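TRAP dicarboxylate transporter-DctP subunit (Rhodobacter sphaeroides, PDB 4PE3) probably captures a small solute, perhaps an organic acid, in the periplasm and hands it to the membrane part of a TRAP transporter. Local coordinates at residues N183-A188 / P235-L240; A115-A120 / K307-A312; A110-A115 / D331-Y336; N191-P196 / G207-A212; V161-V166 / K170-R175. All blocks are in the same frame, centred on the assembly; numbering follows the deposited sequence.

Contact 1 (N183-A188 / P235-L240)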
# COMPACT_ATOMS: atom_id res chain seq x y z
N ASN A 183 -0.45 -12.95 10.73
CA ASN A 183 0.41 -13.08 11.89
C ASN A 183 0.20 -11.94 12.88
O ASN A 183 0.23 -12.17 14.09
CB ASN A 183 1.87 -13.20 11.47
CG ASN A 183 2.15 -14.51 10.76
OD1 ASN A 183 1.39 -15.47 10.88
ND2 ASN A 183 3.24 -14.56 10.00
N VAL A 184 -0.03 -10.72 12.38
CA VAL A 184 -0.36 -9.59 13.24
C VAL A 184 -1.72 -9.79 13.91
O VAL A 184 -1.85 -9.59 15.12
CB VAL A 184 -0.30 -8.26 12.48
CG1 VAL A 184 -0.85 -7.12 13.29
CG2 VAL A 184 1.16 -7.95 12.10
N PHE A 185 -2.74 -10.20 13.16
CA PHE A 185 -4.04 -10.45 13.79
C PHE A 185 -3.94 -11.53 14.85
O PHE A 185 -4.52 -11.38 15.93
CB PHE A 185 -5.16 -10.70 12.77
CG PHE A 185 -5.70 -9.43 12.17
CD1 PHE A 185 -6.45 -8.56 12.95
CD2 PHE A 185 -5.44 -9.07 10.87
CE1 PHE A 185 -6.94 -7.38 12.43
CE2 PHE A 185 -5.94 -7.87 10.36
CZ PHE A 185 -6.66 -7.04 11.15
N ALA A 186 -3.19 -12.60 14.58
CA ALA A 186 -2.97 -13.63 15.60
C ALA A 186 -2.25 -13.09 16.83
O ALA A 186 -2.59 -13.47 17.95
CB ALA A 186 -2.22 -14.79 15.02
N ALA A 187 -1.26 -12.22 16.63
CA ALA A 187 -0.54 -11.63 17.74
C ALA A 187 -1.47 -10.76 18.59
O ALA A 187 -1.26 -10.59 19.80
CB ALA A 187 0.62 -10.81 17.21
N ALA A 188 -2.51 -10.20 17.97
CA ALA A 188 -3.53 -9.41 18.66
C ALA A 188 -4.60 -10.29 19.32
O ALA A 188 -5.52 -9.78 19.94
CB ALA A 188 -4.20 -8.44 17.70
N PRO A 235 -10.84 5.48 9.20
CA PRO A 235 -9.83 4.85 8.38
C PRO A 235 -9.39 3.52 8.95
O PRO A 235 -9.48 3.29 10.16
CB PRO A 235 -8.68 5.87 8.41
CG PRO A 235 -9.36 7.16 8.60
CD PRO A 235 -10.44 6.83 9.61
N GLY A 236 -8.99 2.61 8.09
CA GLY A 236 -8.46 1.34 8.54
C GLY A 236 -7.16 1.48 9.32
O GLY A 236 -6.58 2.56 9.44
N PHE A 237 -6.68 0.35 9.83
CA PHE A 237 -5.55 0.35 10.75
C PHE A 237 -4.50 -0.69 10.41
O PHE A 237 -3.59 -0.91 11.22
CB PHE A 237 -6.03 0.13 12.20
CG PHE A 237 -6.85 -1.11 12.38
CD1 PHE A 237 -6.23 -2.32 12.56
CD2 PHE A 237 -8.23 -1.06 12.34
CE1 PHE A 237 -6.96 -3.47 12.70
CE2 PHE A 237 -8.98 -2.21 12.45
CZ PHE A 237 -8.34 -3.43 12.63
N HIS A 238 -4.56 -1.32 9.23
CA HIS A 238 -3.64 -2.43 9.03
C HIS A 238 -3.01 -2.64 7.67
O HIS A 238 -1.94 -3.25 7.61
CB HIS A 238 -4.25 -3.73 9.52
CG HIS A 238 -5.02 -4.45 8.48
ND1 HIS A 238 -6.31 -4.11 8.12
CD2 HIS A 238 -4.67 -5.49 7.68
CE1 HIS A 238 -6.71 -4.90 7.14
NE2 HIS A 238 -5.75 -5.75 6.87
N SER A 239 -3.60 -2.19 6.56
CA SER A 239 -3.08 -2.52 5.25
C SER A 239 -3.05 -1.30 4.33
O SER A 239 -4.09 -0.71 4.02
CB SER A 239 -3.90 -3.61 4.60
OG SER A 239 -3.32 -3.89 3.32
N LEU A 240 -1.85 -0.90 3.89
CA LEU A 240 -1.67 0.26 3.04
C LEU A 240 -0.53 -0.08 2.08
O LEU A 240 0.64 0.20 2.38
CB LEU A 240 -1.36 1.49 3.90
CG LEU A 240 -1.59 2.86 3.25
CD1 LEU A 240 -1.57 3.98 4.32
CD2 LEU A 240 -0.54 3.13 2.20

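Contact 2 (A115-A120 / K307-A312)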
# COMPACT_ATOMS: atom_id res chain seq x y z
N ALA A 115 1.30 -0.07 10.61
CA ALA A 115 2.07 1.15 10.77
C ALA A 115 1.30 2.44 10.51
O ALA A 115 1.60 3.47 11.10
CB ALA A 115 3.29 1.12 9.88
N TRP A 116 0.33 2.38 9.59
CA TRP A 116 -0.22 3.61 9.02
C TRP A 116 -1.72 3.79 9.28
O TRP A 116 -2.48 2.82 9.28
CB TRP A 116 0.00 3.65 7.49
CG TRP A 116 1.41 3.31 7.07
CD1 TRP A 116 1.77 2.34 6.19
CD2 TRP A 116 2.61 3.94 7.51
NE1 TRP A 116 3.13 2.31 6.06
CE2 TRP A 116 3.67 3.30 6.84
CE3 TRP A 116 2.90 4.98 8.39
CZ2 TRP A 116 4.99 3.65 7.04
CZ3 TRP A 116 4.23 5.34 8.57
CH2 TRP A 116 5.26 4.68 7.89
N ALA A 117 -2.11 5.04 9.49
CA ALA A 117 -3.51 5.44 9.68
C ALA A 117 -3.97 6.36 8.55
O ALA A 117 -5.14 6.74 8.50
CB ALA A 117 -3.66 6.14 11.01
N ASP A 118 -3.06 6.71 7.65
CA ASP A 118 -3.38 7.59 6.54
C ASP A 118 -2.25 7.52 5.53
O ASP A 118 -1.08 7.42 5.93
CB ASP A 118 -3.52 9.03 6.98
CG ASP A 118 -4.09 9.89 5.89
OD1 ASP A 118 -5.33 9.87 5.70
OD2 ASP A 118 -3.31 10.53 5.17
N PRO A 119 -2.56 7.65 4.21
CA PRO A 119 -1.45 7.60 3.25
C PRO A 119 -0.39 8.68 3.48
O PRO A 119 0.77 8.44 3.17
CB PRO A 119 -2.15 7.80 1.90
CG PRO A 119 -3.52 7.25 2.11
CD PRO A 119 -3.86 7.52 3.54
N ALA A 120 -0.76 9.83 4.01
CA ALA A 120 0.22 10.90 4.23
C ALA A 120 1.36 10.43 5.14
O ALA A 120 2.50 10.87 5.00
CB ALA A 120 -0.44 12.13 4.80
N LYS A 307 -1.40 1.46 20.02
CA LYS A 307 -1.39 0.13 20.61
C LYS A 307 -1.31 -0.94 19.52
O LYS A 307 -0.58 -1.92 19.65
CB LYS A 307 -2.62 -0.06 21.51
CG LYS A 307 -2.45 0.60 22.88
CD LYS A 307 -3.78 0.81 23.60
CE LYS A 307 -4.55 -0.46 23.71
NZ LYS A 307 -5.84 -0.23 24.46
N PHE A 308 -2.05 -0.77 18.43
CA PHE A 308 -1.99 -1.74 17.34
C PHE A 308 -0.58 -1.78 16.72
O PHE A 308 -0.05 -2.86 16.45
CB PHE A 308 -3.06 -1.47 16.28
CG PHE A 308 -3.23 -2.60 15.33
CD1 PHE A 308 -4.00 -3.71 15.68
CD2 PHE A 308 -2.62 -2.59 14.09
CE1 PHE A 308 -4.16 -4.77 14.79
CE2 PHE A 308 -2.78 -3.65 13.20
CZ PHE A 308 -3.54 -4.74 13.55
N ARG A 309 0.05 -0.63 16.56
CA ARG A 309 1.45 -0.61 16.10
C ARG A 309 2.37 -1.43 16.98
O ARG A 309 3.26 -2.13 16.51
CB ARG A 309 2.03 0.80 16.05
CG ARG A 309 1.38 1.66 15.02
CD ARG A 309 2.16 2.94 14.79
NE ARG A 309 1.41 3.72 13.83
CZ ARG A 309 0.41 4.54 14.13
NH1 ARG A 309 0.10 4.79 15.40
NH2 ARG A 309 -0.24 5.15 13.14
N GLY A 310 2.16 -1.33 18.29
CA GLY A 310 3.00 -2.03 19.23
C GLY A 310 2.85 -3.53 19.11
O GLY A 310 3.81 -4.28 19.20
N ILE A 311 1.62 -4.00 18.89
CA ILE A 311 1.42 -5.42 18.69
C ILE A 311 2.09 -5.83 17.38
O ILE A 311 2.79 -6.84 17.31
CB ILE A 311 -0.07 -5.77 18.68
CG1 ILE A 311 -0.60 -5.71 20.10
CG2 ILE A 311 -0.29 -7.16 18.13
CD1 ILE A 311 -1.84 -4.91 20.25
N ALA A 312 1.86 -5.05 16.33
CA ALA A 312 2.38 -5.37 15.01
C ALA A 312 3.91 -5.39 15.01
O ALA A 312 4.54 -6.22 14.34
CB ALA A 312 1.85 -4.37 14.02

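Contact 3 (A110-A115 / D331-Y336)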
# COMPACT_ATOMS: atom_id res chain seq x y z
N ALA A 110 6.87 -2.85 1.94
CA ALA A 110 5.75 -2.66 1.04
C ALA A 110 4.44 -2.54 1.80
O ALA A 110 3.51 -1.84 1.39
CB ALA A 110 5.66 -3.81 0.06
N ASN A 111 4.34 -3.22 2.93
CA ASN A 111 3.12 -3.14 3.74
C ASN A 111 3.42 -3.56 5.17
O ASN A 111 3.17 -4.71 5.55
CB ASN A 111 2.02 -4.00 3.13
CG ASN A 111 0.62 -3.58 3.57
OD1 ASN A 111 0.44 -2.69 4.38
ND2 ASN A 111 -0.38 -4.24 3.01
N PRO A 112 4.02 -2.65 5.93
CA PRO A 112 4.32 -2.97 7.33
C PRO A 112 3.03 -2.87 8.12
O PRO A 112 2.60 -1.79 8.53
CB PRO A 112 5.32 -1.89 7.72
CG PRO A 112 4.99 -0.73 6.82
CD PRO A 112 4.49 -1.31 5.54
N VAL A 113 2.37 -4.01 8.22
CA VAL A 113 1.00 -4.11 8.70
C VAL A 113 0.86 -3.37 10.01
O VAL A 113 1.61 -3.61 10.96
CB VAL A 113 0.63 -5.59 8.85
CG1 VAL A 113 -0.73 -5.74 9.51
CG2 VAL A 113 0.64 -6.30 7.50
N GLY A 114 -0.06 -2.43 10.05
CA GLY A 114 -0.39 -1.69 11.26
C GLY A 114 0.33 -0.36 11.45
O GLY A 114 0.02 0.41 12.35
N ALA A 115 1.30 -0.07 10.61
CA ALA A 115 2.07 1.15 10.77
C ALA A 115 1.30 2.44 10.51
O ALA A 115 1.60 3.47 11.10
CB ALA A 115 3.29 1.12 9.88
N ASP A 331 14.46 -0.97 11.47
CA ASP A 331 15.07 0.07 12.31
C ASP A 331 14.62 1.45 11.86
O ASP A 331 14.28 2.30 12.68
CB ASP A 331 16.59 0.02 12.25
CG ASP A 331 17.17 -1.19 12.96
OD1 ASP A 331 16.45 -1.82 13.75
OD2 ASP A 331 18.35 -1.50 12.71
N THR A 332 14.60 1.65 10.55
CA THR A 332 14.25 2.94 9.99
C THR A 332 12.79 3.28 10.25
O THR A 332 12.47 4.42 10.61
CB THR A 332 14.60 2.96 8.50
OG1 THR A 332 16.00 2.71 8.34
CG2 THR A 332 14.27 4.30 7.85
N LEU A 333 11.92 2.29 10.08
CA LEU A 333 10.49 2.45 10.31
C LEU A 333 10.18 2.74 11.77
O LEU A 333 9.45 3.67 12.07
CB LEU A 333 9.77 1.17 9.88
CG LEU A 333 8.27 1.16 10.16
CD1 LEU A 333 7.55 2.25 9.37
CD2 LEU A 333 7.68 -0.19 9.81
N VAL A 334 10.77 1.96 12.66
CA VAL A 334 10.48 2.14 14.08
C VAL A 334 11.04 3.47 14.58
O VAL A 334 10.39 4.14 15.38
CB VAL A 334 11.04 0.96 14.91
CG1 VAL A 334 11.01 1.28 16.40
CG2 VAL A 334 10.25 -0.31 14.62
N THR A 335 12.22 3.86 14.11
CA THR A 335 12.74 5.17 14.43
C THR A 335 11.77 6.27 14.00
O THR A 335 11.48 7.18 14.77
CB THR A 335 14.13 5.40 13.80
OG1 THR A 335 15.05 4.45 14.34
CG2 THR A 335 14.64 6.81 14.07
N TYR A 336 11.25 6.17 12.78
CA TYR A 336 10.30 7.15 12.26
C TYR A 336 9.01 7.24 13.10
O TYR A 336 8.59 8.32 13.50
CB TYR A 336 9.95 6.82 10.80
CG TYR A 336 8.93 7.77 10.23
CD1 TYR A 336 9.31 9.00 9.71
CD2 TYR A 336 7.57 7.46 10.24
CE1 TYR A 336 8.39 9.88 9.22
CE2 TYR A 336 6.64 8.33 9.75
CZ TYR A 336 7.05 9.54 9.25
OH TYR A 336 6.13 10.41 8.76

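Contact 4 (N191-P196 / G207-A212)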
# COMPACT_ATOMS: atom_id res chain seq x y z
N ASN A 191 -8.40 -14.63 15.48
CA ASN A 191 -8.30 -15.95 14.88
C ASN A 191 -8.32 -15.77 13.37
O ASN A 191 -9.39 -15.56 12.79
CB ASN A 191 -9.46 -16.82 15.37
CG ASN A 191 -9.30 -17.21 16.81
OD1 ASN A 191 -8.25 -17.72 17.21
ND2 ASN A 191 -10.31 -16.95 17.61
N PRO A 192 -7.16 -15.77 12.72
CA PRO A 192 -7.19 -15.54 11.26
C PRO A 192 -7.76 -16.72 10.49
O PRO A 192 -7.55 -17.88 10.84
CB PRO A 192 -5.71 -15.33 10.90
CG PRO A 192 -4.92 -15.85 12.05
CD PRO A 192 -5.79 -15.81 13.26
N VAL A 193 -8.51 -16.39 9.44
CA VAL A 193 -9.13 -17.37 8.57
C VAL A 193 -8.69 -17.07 7.15
O VAL A 193 -8.66 -15.91 6.72
CB VAL A 193 -10.67 -17.29 8.70
CG1 VAL A 193 -11.36 -18.28 7.76
CG2 VAL A 193 -11.08 -17.56 10.13
N ASN A 194 -8.35 -18.12 6.42
CA ASN A 194 -7.76 -18.02 5.09
C ASN A 194 -8.83 -18.28 4.04
O ASN A 194 -9.26 -19.43 3.89
CB ASN A 194 -6.64 -19.06 5.00
CG ASN A 194 -5.63 -18.75 3.92
OD1 ASN A 194 -5.96 -18.16 2.91
ND2 ASN A 194 -4.39 -19.18 4.15
N LEU A 195 -9.27 -17.24 3.33
CA LEU A 195 -10.34 -17.32 2.33
C LEU A 195 -10.07 -16.44 1.11
O LEU A 195 -9.59 -15.33 1.26
CB LEU A 195 -11.64 -16.77 2.92
CG LEU A 195 -12.39 -17.57 3.97
CD1 LEU A 195 -13.34 -16.67 4.75
CD2 LEU A 195 -13.16 -18.67 3.29
N PRO A 196 -10.43 -16.91 -0.09
CA PRO A 196 -10.41 -16.06 -1.28
C PRO A 196 -11.41 -14.92 -1.19
O PRO A 196 -12.45 -15.02 -0.52
CB PRO A 196 -10.82 -17.01 -2.40
CG PRO A 196 -10.45 -18.36 -1.88
CD PRO A 196 -10.80 -18.29 -0.43
N GLY A 207 -21.38 -16.81 9.20
CA GLY A 207 -20.78 -16.86 10.52
C GLY A 207 -19.45 -17.57 10.57
O GLY A 207 -18.90 -17.79 11.65
N VAL A 208 -18.89 -17.89 9.40
CA VAL A 208 -17.57 -18.51 9.33
C VAL A 208 -16.49 -17.51 9.73
O VAL A 208 -15.47 -17.87 10.34
CB VAL A 208 -17.28 -19.01 7.91
CG1 VAL A 208 -15.82 -19.44 7.78
CG2 VAL A 208 -18.23 -20.15 7.56
N ILE A 209 -16.71 -16.25 9.39
CA ILE A 209 -15.90 -15.14 9.87
C ILE A 209 -16.81 -14.05 10.45
O ILE A 209 -17.98 -13.93 10.10
CB ILE A 209 -15.01 -14.53 8.76
CG1 ILE A 209 -15.87 -14.18 7.54
CG2 ILE A 209 -13.91 -15.50 8.37
CD1 ILE A 209 -15.11 -13.45 6.44
N ASP A 210 -16.23 -13.25 11.33
CA ASP A 210 -16.88 -12.13 11.99
C ASP A 210 -16.41 -10.79 11.44
O ASP A 210 -17.02 -9.74 11.65
CB ASP A 210 -16.49 -12.09 13.49
CG ASP A 210 -16.71 -13.41 14.24
OD1 ASP A 210 -17.85 -13.93 14.24
OD2 ASP A 210 -15.76 -13.88 14.92
N ALA A 211 -15.28 -10.81 10.75
CA ALA A 211 -14.59 -9.60 10.30
C ALA A 211 -13.65 -9.97 9.15
O ALA A 211 -13.35 -11.14 8.93
CB ALA A 211 -13.80 -8.98 11.44
N ALA A 212 -13.16 -8.97 8.43
CA ALA A 212 -12.31 -9.25 7.29
C ALA A 212 -11.44 -8.11 6.88
O ALA A 212 -11.87 -6.96 6.86
CB ALA A 212 -13.16 -9.68 6.09

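Contact 5 (V161-V166 / K170-R175)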
# COMPACT_ATOMS: atom_id res chain seq x y z
N VAL A 161 -18.89 -7.05 14.39
CA VAL A 161 -18.88 -6.79 15.82
C VAL A 161 -18.25 -5.43 16.10
O VAL A 161 -17.39 -4.97 15.35
CB VAL A 161 -18.14 -7.91 16.61
CG1 VAL A 161 -18.87 -9.25 16.47
CG2 VAL A 161 -16.67 -8.03 16.19
N PRO A 162 -18.70 -4.75 17.16
CA PRO A 162 -18.14 -3.42 17.42
C PRO A 162 -16.71 -3.46 17.93
O PRO A 162 -16.47 -4.05 19.00
CB PRO A 162 -19.08 -2.86 18.49
CG PRO A 162 -19.69 -4.08 19.14
CD PRO A 162 -19.79 -5.11 18.07
N LEU A 163 -15.79 -2.87 17.18
CA LEU A 163 -14.39 -2.78 17.54
C LEU A 163 -14.00 -1.33 17.71
O LEU A 163 -13.95 -0.56 16.74
CB LEU A 163 -13.53 -3.39 16.44
CG LEU A 163 -13.90 -4.80 15.98
CD1 LEU A 163 -13.09 -5.12 14.75
CD2 LEU A 163 -13.69 -5.87 17.06
N ASP A 164 -13.70 -0.94 18.95
CA ASP A 164 -13.16 0.38 19.24
C ASP A 164 -11.77 0.33 19.83
O ASP A 164 -11.10 1.36 19.88
CB ASP A 164 -14.10 1.15 20.17
CG ASP A 164 -15.40 1.50 19.48
OD1 ASP A 164 -15.38 2.30 18.52
OD2 ASP A 164 -16.44 0.93 19.85
N THR A 165 -11.34 -0.85 20.28
CA THR A 165 -10.01 -0.99 20.87
C THR A 165 -9.33 -2.24 20.32
O THR A 165 -9.99 -3.14 19.79
CB THR A 165 -10.07 -1.14 22.39
OG1 THR A 165 -10.65 -2.41 22.69
CG2 THR A 165 -10.87 0.01 23.03
N VAL A 166 -8.01 -2.32 20.47
CA VAL A 166 -7.30 -3.50 20.07
C VAL A 166 -7.79 -4.72 20.83
O VAL A 166 -7.82 -5.83 20.29
CB VAL A 166 -5.79 -3.32 20.24
CG1 VAL A 166 -5.07 -4.60 19.91
CG2 VAL A 166 -5.29 -2.17 19.40
N LYS A 170 -9.78 -9.69 20.31
CA LYS A 170 -9.51 -10.99 20.90
C LYS A 170 -10.64 -11.93 20.56
O LYS A 170 -11.82 -11.62 20.78
CB LYS A 170 -9.31 -10.88 22.42
CG LYS A 170 -8.01 -10.21 22.79
CD LYS A 170 -7.85 -10.08 24.31
CE LYS A 170 -6.48 -9.54 24.69
NZ LYS A 170 -6.19 -8.22 24.08
N GLY A 171 -10.29 -13.08 19.98
CA GLY A 171 -11.26 -14.11 19.67
C GLY A 171 -12.01 -13.94 18.35
O GLY A 171 -12.74 -14.84 17.93
N VAL A 172 -11.86 -12.80 17.69
CA VAL A 172 -12.63 -12.51 16.48
C VAL A 172 -12.05 -13.31 15.32
O VAL A 172 -10.83 -13.35 15.13
CB VAL A 172 -12.57 -11.01 16.17
CG1 VAL A 172 -13.31 -10.67 14.89
CG2 VAL A 172 -13.15 -10.22 17.38
N LYS A 173 -12.93 -13.95 14.56
CA LYS A 173 -12.55 -14.66 13.36
C LYS A 173 -12.41 -13.64 12.24
O LYS A 173 -13.40 -13.07 11.82
CB LYS A 173 -13.58 -15.73 13.00
CG LYS A 173 -13.57 -16.89 13.99
CD LYS A 173 -14.82 -17.76 13.93
CE LYS A 173 -16.02 -17.11 14.66
NZ LYS A 173 -17.20 -18.02 14.92
N VAL A 174 -11.17 -13.39 11.82
CA VAL A 174 -10.87 -12.35 10.83
C VAL A 174 -10.29 -12.94 9.56
O VAL A 174 -9.22 -13.54 9.59
CB VAL A 174 -9.81 -11.36 11.41
CG1 VAL A 174 -9.48 -10.28 10.39
CG2 VAL A 174 -10.26 -10.75 12.73
N ARG A 175 -10.99 -12.81 8.44
CA ARG A 175 -10.39 -13.18 7.17
C ARG A 175 -9.11 -12.37 6.95
O ARG A 175 -9.14 -11.14 6.92
CB ARG A 175 -11.37 -12.97 6.01
CG ARG A 175 -10.80 -13.42 4.67
CD ARG A 175 -10.18 -12.30 3.89
NE ARG A 175 -9.74 -12.78 2.58
CZ ARG A 175 -9.44 -12.00 1.55
NH1 ARG A 175 -9.50 -10.68 1.66
NH2 ARG A 175 -9.08 -12.55 0.39
O HOH W 1 -5.98 -7.58 21.32

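Contact 1 (N183-A188 / P235-L240)
Phe185 reaches out from helix 180-187 and ends against Phe237 and His238 of the loop 235-240. At its base, CB points along the gap and meets neither of the two. CG lies beside the backbone N and anti to the carbonyl carbon (chi1 -80°), which swings the ring out to the loop. The far half of the ring does the touching. Phe185 CE1 lies 3.9 Å from Phe237 CE1. At the tip, Phe185 CZ is also 3.9 Å from Phe237 CE1, and 4.1 Å from His238 CG. Phe185 CE2 turns to the histidine and sits 3.8 Å from His238 CD2, over one face of the imidazole and toward its rim. This is an edge-to-face (T-shaped) pair, with ring centroids 5.2 Å apart and planes at 66°. The other face of the imidazole is covered by Ser239 CB from its own loop. His238 is thus held between two groups, and its NE2 is hydrogen-bonded to Asp213. Replacing Phe185 by an alanine removes the whole ring, which would probably open a gap between helix and loop and leave the imidazole freer to tilt. Further rings join the cluster: Phe157 packs on both phenylalanines, and Trp300 stacks on Phe237. The loop runs on to strand 243-248 of the five-stranded sheet, while the helix follows strand 173-175 of the four-stranded one. This is consistent with a contact between the two alpha/beta lobes of a periplasmic solute-binding protein; through Asp213, which binds zinc with Glu155 and Tyr214, His238 probably belongs to the second shell of that site.

Contact 2 (A115-A120 / K307-A312)
Ala115 offers its carbonyl oxygen to Arg309, and this is the main grip between the segments. Arg309 NE donates to Ala115 O at 2.7 Å, nearly straight at 163°. The oxygen lies in the guanidinium plane, at its edge. Seen from the carbonyl, however, the donor stands 49° above the plane and not on a lone pair. Arg309 NH2 adds a weak bond to the same oxygen at 3.2 Å. The extended run from CG to NE carries the guanidinium across from the helix to the loop. Its remaining nitrogen, NH1, is bonded to Leu342 O near the C-terminus. With a leucine in place of Arg309 the guanidinium is gone, and the buried Ala115 O and the Leu342 O would probably each be left without this donor. Trp116 comes next. The CB of Ala115 covers one face of its indole, 3.7 Å above the centre. The indole also packs on helix 324-339 through Leu333, Tyr336 and Leu337. Here the loop that leads into helix 119-128 is tied to helix 302-320, one of the helices at the C-terminal end of this solute-binding fold. Ala117 follows, its CB 4.1 Å from Arg309 NH2; its backbone N is bonded to the side chain of Gln121. Asp118 then takes the N-cap position of helix 119-128. Its OD2 accepts from Ala120 N at 2.9 Å, on the anti side of the carboxylate and somewhat out of its plane.

Contact 3 (A110-A115 / D331-Y336)
Ala115 faces Leu333 with CA atoms 8.5 Å apart, and it closes a type II beta turn that starts at Pro112, with Ala115 N bonded to Pro112 O at 3.0 Å. Gly114 has positive phi in this turn; a CB there would press on the carbonyl O of Val113. Leu333 carries the contact from the helix side. Its CG is anti to the backbone N (chi1 176°), and this sends both methyls out toward the turn. CD2 lies 3.6 Å from Pro112 CB and 4.1 Å from Pro112 CG, against the flank of the pyrrolidine ring. CD1 takes the other end of the turn, 4.4 Å from Ala115 CB. The contact is apolar and buried. It seats helix 324-339, the last helix of the chain, on the loop between helices 104-110 and 119-128. Trp316 of helix 302-320 touches both Ala115 and Leu333, and its NE1 is bonded to Val113 O. On the helix itself, Thr335 OG1 is bonded to Asp331 O at 2.8 Å. That oxygen also accepts from Thr335 N, and the two donors reach it from opposite faces of the carbonyl plane.

Contact 4 (N191-P196 / G207-A212)
The one flat group met in this contact is the peptide carbonyl of Val208, whose O lies 4.4 Å from Val193 CG2; no ring takes part, and branched aliphatic chains do the rest. The segments belong to a beta-alpha-beta crossover in the four-stranded sheet. Strand 191-193 leads through helix 200-206 to strand 211-213, and the two are parallel but not neighbours, because strand 173-175 runs between them. Val193 and Leu195 lie at the start of the crossover. Val208 and Ile209 lie at its end, just after the helix. Gly207 ends that helix in a Schellman motif, which turns the chain back toward the sheet. Ile209 is the buried centre of the contact. Its CG1 sits between the backbone N and the carbonyl carbon, the crowded position (chi1 53°), while CG2 lies beside the backbone N and faces Val193. CG2 meets the whole fork of the valine: Val193 CB is 3.7 Å from it, and Val193 CG1 and Val193 CG2 lie only slightly farther. Val208 flanks this pair on the exposed side. Ser203 and Leu204 of helix 200-206 also touch Ile209, and Arg175 of strand 173-175 does so from the sheet. The O of Leu195 is bonded to Arg175 NE. Leu195 itself reaches toward Ile209 tip to tip. Its CD1 lies 3.8 Å from Ile209 CG2, and the same methyl meets the end of the isoleucine, with Leu195 CD1 and Ile209 CD1 4.0 Å apart.

Contact 5 (V161-V166 / K170-R175)
Val172 turns one methyl, CG2, into the bend made by 161-166, where it meets Val161 and Leu163. Val172 CG2 lies 4.3 Å from Val161 CG2 and 4.4 Å from Leu163 CD2. Both touches are loose and apolar, and the one methyl serves both partners. Val172 also packs on Ala211 and Asp210, and Leu163 on Phe157, so the group merges with the sheet beside it. The other end of the contact is polar. Val166 O and Lys170 N are 4.3 Å apart, too far for a direct bond. A water joins the same two residues instead. It donates to Val166 O at 2.7 Å and accepts from Lys170 NZ at 2.8 Å. The lysine chain runs extended to CE and then bends at its last torsion (chi4 57°), which brings NZ round to the water. The side chain of Val166 takes another course, onto Phe308 and Ile311 of helix 302-320. Within the bend, OD2 of Asp168 accepts from the backbone N of both Asp164 and Thr165, which pins the turn between the segments. Gly171 follows with positive phi and turns the chain toward strand 173-175. The whole is a compact connection in the four-stranded sheet: it leaves the outer strand 157-159 and enters strand 173-175, with strand 211-213 lying between the two.

Contacts 1, 2 and 3 form one buried group, their centres 12 to 13 Å from that of the chain. Contacts 2 and 3 share Ala115 and set the same loop against two successive helices. Asn111 of contact 3 binds Ser239 and Leu240 of contact 1. Contacts 4 and 5 lie about 21 and 22 Å out, both on the four-stranded sheet; contact 5 is still largely buried, contact 4 only partly. Contact 1 is aromatic, contact 2 pairs a charged side chain with a carbonyl, contact 3 is aliphatic. Contact 4 is aliphatic and partly open to the surface at Val208, while contact 5 adds a water bridge. Val166 links contact 5 to helix 302-320 of contact 2.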